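Long-range contact in UDP-D-quinovosamine 4-dehydrogenase (Vibrio fischeri, PDB 3NKL), which is probably an oxidoreductase and lyase of the polysaccharide synthase family acting on a UDP-linked amino sugar, represented here by its Rossmann-like CoA-binding domain: residues Y10-A15 against I32-D37. Sequence-based numbering, arbitrary orientation.
With SO4 (sulfate ion), chain C.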
ATOM      1  N   TYR B  10       8.293  -7.777   3.053  1.00 13.37           N
ATOM      2  CA  TYR B  10       8.162  -6.493   3.713  1.00 14.74           C
ATOM      3  C   TYR B  10       7.084  -5.735   2.945  1.00 15.26           C
ATOM      4  O   TYR B  10       7.285  -5.383   1.791  1.00 17.88           O
ATOM      5  CB  TYR B  10       9.492  -5.732   3.646  1.00 17.93           C
ATOM      6  CG  TYR B  10       9.732  -4.755   4.772  1.00 16.66           C
ATOM      7  CD1 TYR B  10       8.925  -3.628   4.939  1.00 22.43           C
ATOM      8  CD2 TYR B  10      10.772  -4.955   5.675  1.00 17.10           C
ATOM      9  CE1 TYR B  10       9.147  -2.730   5.968  1.00 24.87           C
ATOM     10  CE2 TYR B  10      11.007  -4.054   6.708  1.00 19.94           C
ATOM     11  CZ  TYR B  10      10.191  -2.962   6.854  1.00 25.15           C
ATOM     12  OH  TYR B  10      10.443  -2.088   7.881  1.00 25.76           O
ATOM     13  N   GLY B  11       5.946  -5.494   3.598  1.00 16.17           N
ATOM     14  CA  GLY B  11       4.824  -4.771   3.008  1.00 19.52           C
ATOM     15  C   GLY B  11       3.616  -5.693   3.023  1.00 22.05           C
ATOM     16  O   GLY B  11       3.560  -6.647   2.250  1.00 20.29           O
ATOM     17  N   ALA B  12       2.665  -5.422   3.915  1.00 20.08           N
ATOM     18  CA  ALA B  12       1.456  -6.238   4.020  1.00 23.07           C
ATOM     19  C   ALA B  12       0.215  -5.524   3.489  1.00 27.27           C
ATOM     20  O   ALA B  12      -0.895  -5.723   3.997  1.00 28.27           O
ATOM     21  CB  ALA B  12       1.232  -6.700   5.472  1.00 27.58           C
ATOM     22  N   GLY B  13       0.404  -4.702   2.462  1.00 19.21           N
ATOM     23  CA  GLY B  13      -0.714  -4.040   1.803  1.00 17.02           C
ATOM     24  C   GLY B  13      -1.094  -4.874   0.596  1.00 22.04           C
ATOM     25  O   GLY B  13      -0.643  -6.011   0.455  1.00 22.90           O
ATOM     26  N   SER B  14      -1.902  -4.311  -0.297  1.00 20.13           N
ATOM     27  CA  SER B  14      -2.332  -5.055  -1.478  1.00 21.81           C
ATOM     28  C   SER B  14      -1.186  -5.585  -2.345  1.00 23.17           C
ATOM     29  O   SER B  14      -1.340  -6.620  -2.983  1.00 22.09           O
ATOM     30  CB  SER B  14      -3.287  -4.218  -2.337  1.00 23.73           C
ATOM     31  OG  SER B  14      -2.589  -3.140  -2.962  1.00 25.90           O
ATOM     32  N   ALA B  15      -0.061  -4.877  -2.415  1.00 20.88           N
ATOM     33  CA  ALA B  15       1.052  -5.356  -3.243  1.00 19.39           C
ATOM     34  C   ALA B  15       1.673  -6.594  -2.648  1.00 17.51           C
ATOM     35  O   ALA B  15       1.896  -7.565  -3.360  1.00 19.91           O
ATOM     36  CB  ALA B  15       2.134  -4.258  -3.439  1.00 17.59           C
ATOM     37  N   ILE B  32       7.069 -16.783   4.789  1.00 24.53           N
ATOM     38  CA  ILE B  32       6.845 -17.241   6.158  1.00 27.54           C
ATOM     39  C   ILE B  32       5.934 -16.304   6.935  1.00 33.88           C
ATOM     40  O   ILE B  32       5.095 -16.740   7.729  1.00 28.24           O
ATOM     41  CB  ILE B  32       8.186 -17.307   6.915  1.00 36.79           C
ATOM     42  CG1 ILE B  32       9.094 -18.353   6.273  1.00 40.09           C
ATOM     43  CG2 ILE B  32       7.963 -17.600   8.385  1.00 45.40           C
ATOM     44  CD1 ILE B  32       8.461 -19.699   6.158  1.00 56.05           C
ATOM     45  N   ALA B  33       6.121 -15.010   6.706  1.00 23.20           N
ATOM     46  CA  ALA B  33       5.396 -13.968   7.432  1.00 26.11           C
ATOM     47  C   ALA B  33       5.588 -12.676   6.674  1.00 24.36           C
ATOM     48  O   ALA B  33       6.474 -12.598   5.805  1.00 21.90           O
ATOM     49  CB  ALA B  33       5.955 -13.825   8.837  1.00 24.45           C
ATOM     50  N   PHE B  34       4.769 -11.672   7.003  1.00 23.59           N
ATOM     51  CA  PHE B  34       4.930 -10.320   6.500  1.00 20.23           C
ATOM     52  C   PHE B  34       5.571  -9.444   7.561  1.00 23.24           C
ATOM     53  O   PHE B  34       5.385  -9.663   8.754  1.00 23.95           O
ATOM     54  CB  PHE B  34       3.561  -9.678   6.186  1.00 19.16           C
ATOM     55  CG  PHE B  34       2.851 -10.284   5.017  1.00 24.69           C
ATOM     56  CD1 PHE B  34       1.862 -11.236   5.206  1.00 32.34           C
ATOM     57  CD2 PHE B  34       3.156  -9.885   3.721  1.00 23.63           C
ATOM     58  CE1 PHE B  34       1.192 -11.778   4.123  1.00 37.84           C
ATOM     59  CE2 PHE B  34       2.493 -10.425   2.631  1.00 23.69           C
ATOM     60  CZ  PHE B  34       1.511 -11.364   2.828  1.00 30.97           C
ATOM     61  N   ILE B  35       6.300  -8.432   7.117  1.00 19.92           N
ATOM     62  CA  ILE B  35       6.699  -7.334   7.977  1.00 18.28           C
ATOM     63  C   ILE B  35       5.959  -6.083   7.481  1.00 22.28           C
ATOM     64  O   ILE B  35       5.857  -5.869   6.272  1.00 23.96           O
ATOM     65  CB  ILE B  35       8.211  -7.088   7.898  1.00 18.03           C
ATOM     66  CG1 ILE B  35       8.974  -8.342   8.337  1.00 19.90           C
ATOM     67  CG2 ILE B  35       8.621  -5.904   8.786  1.00 20.90           C
ATOM     68  CD1 ILE B  35       8.885  -8.600   9.839  1.00 25.98           C
ATOM     69  N   ASP B  36       5.429  -5.280   8.399  1.00 21.90           N
ATOM     70  CA  ASP B  36       4.770  -4.016   8.022  1.00 23.62           C
ATOM     71  C   ASP B  36       4.967  -2.942   9.094  1.00 29.53           C
ATOM     72  O   ASP B  36       4.832  -3.223  10.288  1.00 31.43           O
ATOM     73  CB  ASP B  36       3.276  -4.240   7.775  1.00 21.26           C
ATOM     74  CG  ASP B  36       2.637  -3.094   6.970  1.00 31.73           C
ATOM     75  OD1 ASP B  36       2.377  -3.282   5.763  1.00 29.76           O
ATOM     76  OD2 ASP B  36       2.407  -2.007   7.542  1.00 31.02           O
ATOM     77  N   ASP B  37       5.289  -1.723   8.660  1.00 27.83           N
ATOM     78  CA  ASP B  37       5.544  -0.599   9.558  1.00 32.29           C
ATOM     79  C   ASP B  37       4.282  -0.166  10.303  1.00 35.22           C
ATOM     80  O   ASP B  37       4.358   0.571  11.279  1.00 37.35           O
ATOM     81  CB  ASP B  37       6.078   0.611   8.776  1.00 46.29           C
ATOM     82  CG  ASP B  37       7.449   0.364   8.160  1.00 61.31           C
ATOM     83  OD1 ASP B  37       8.262  -0.359   8.772  1.00 67.66           O
ATOM     84  OD2 ASP B  37       7.724   0.909   7.064  1.00 61.69           O
TER
HETATM   85  S   SO4 C 141      -2.644  -0.727  -0.237  1.00 21.79           S
HETATM   86  O1  SO4 C 141      -3.148  -1.909   0.475  1.00 24.62           O
HETATM   87  O2  SO4 C 141      -3.354   0.450   0.293  1.00 19.97           O
HETATM   88  O3  SO4 C 141      -1.228  -0.541   0.024  1.00 19.85           O
HETATM   89  O4  SO4 C 141      -2.904  -0.815  -1.673  1.00 21.04           O
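Tyr10 lays one face of its ring over CG2 of Ile35, a CH-pi contact with the methyl carbon 3.9 Å from the ring centroid and 18° off the ring normal. The two residues pair in parallel where strands 5-10 and 29-35 end in a Rossmann-type beta-alpha-beta unit, with helix 14-25 as the crossover. Tyr10 CG stands anti to the backbone N (chi1 -152°), which carries the ring across the Ile35 side chain toward Asp37. There OH donates to Asp37 OD1 at 2.9 Å, arriving on the syn side but 21° out of the carboxylate plane; the other oxygen, OD2, makes a salt bridge to Lys40 of the second subunit. The pairing is closed by Gly11 N, which bonds to Ile35 O at 2.7 Å. Gly11 takes a backbone shape in which a CB would press against the carbonyl O of Tyr10, and turns the chain into the glycine-rich loop. The next amide, Ala12 N, meets the anti lone pair of Asp36 OD1 at 2.8 Å. Asp36 thus ties the loop to the end of the second strand, while its OD2 accepts from Asp38 N. Ala12 CB packs between this carboxylate and Phe34, lying 3.8 Å from Phe34 CB, and Ile51 of the neighbouring strand also touches it. Gly11 and Gly13 fit a GxGxxG pattern, consistent with a dinucleotide-binding loop, although the anion here is a sulfate, probably from the crystallisation liquor. Gly13 is the N-cap residue of helix 14-25. The sulfate is shared with Ser14, Ala15 and Ser75 of the second subunit; in this chain Ser14 N reaches its O1, and Ser14 OG donates to its O4 at 2.7 Å.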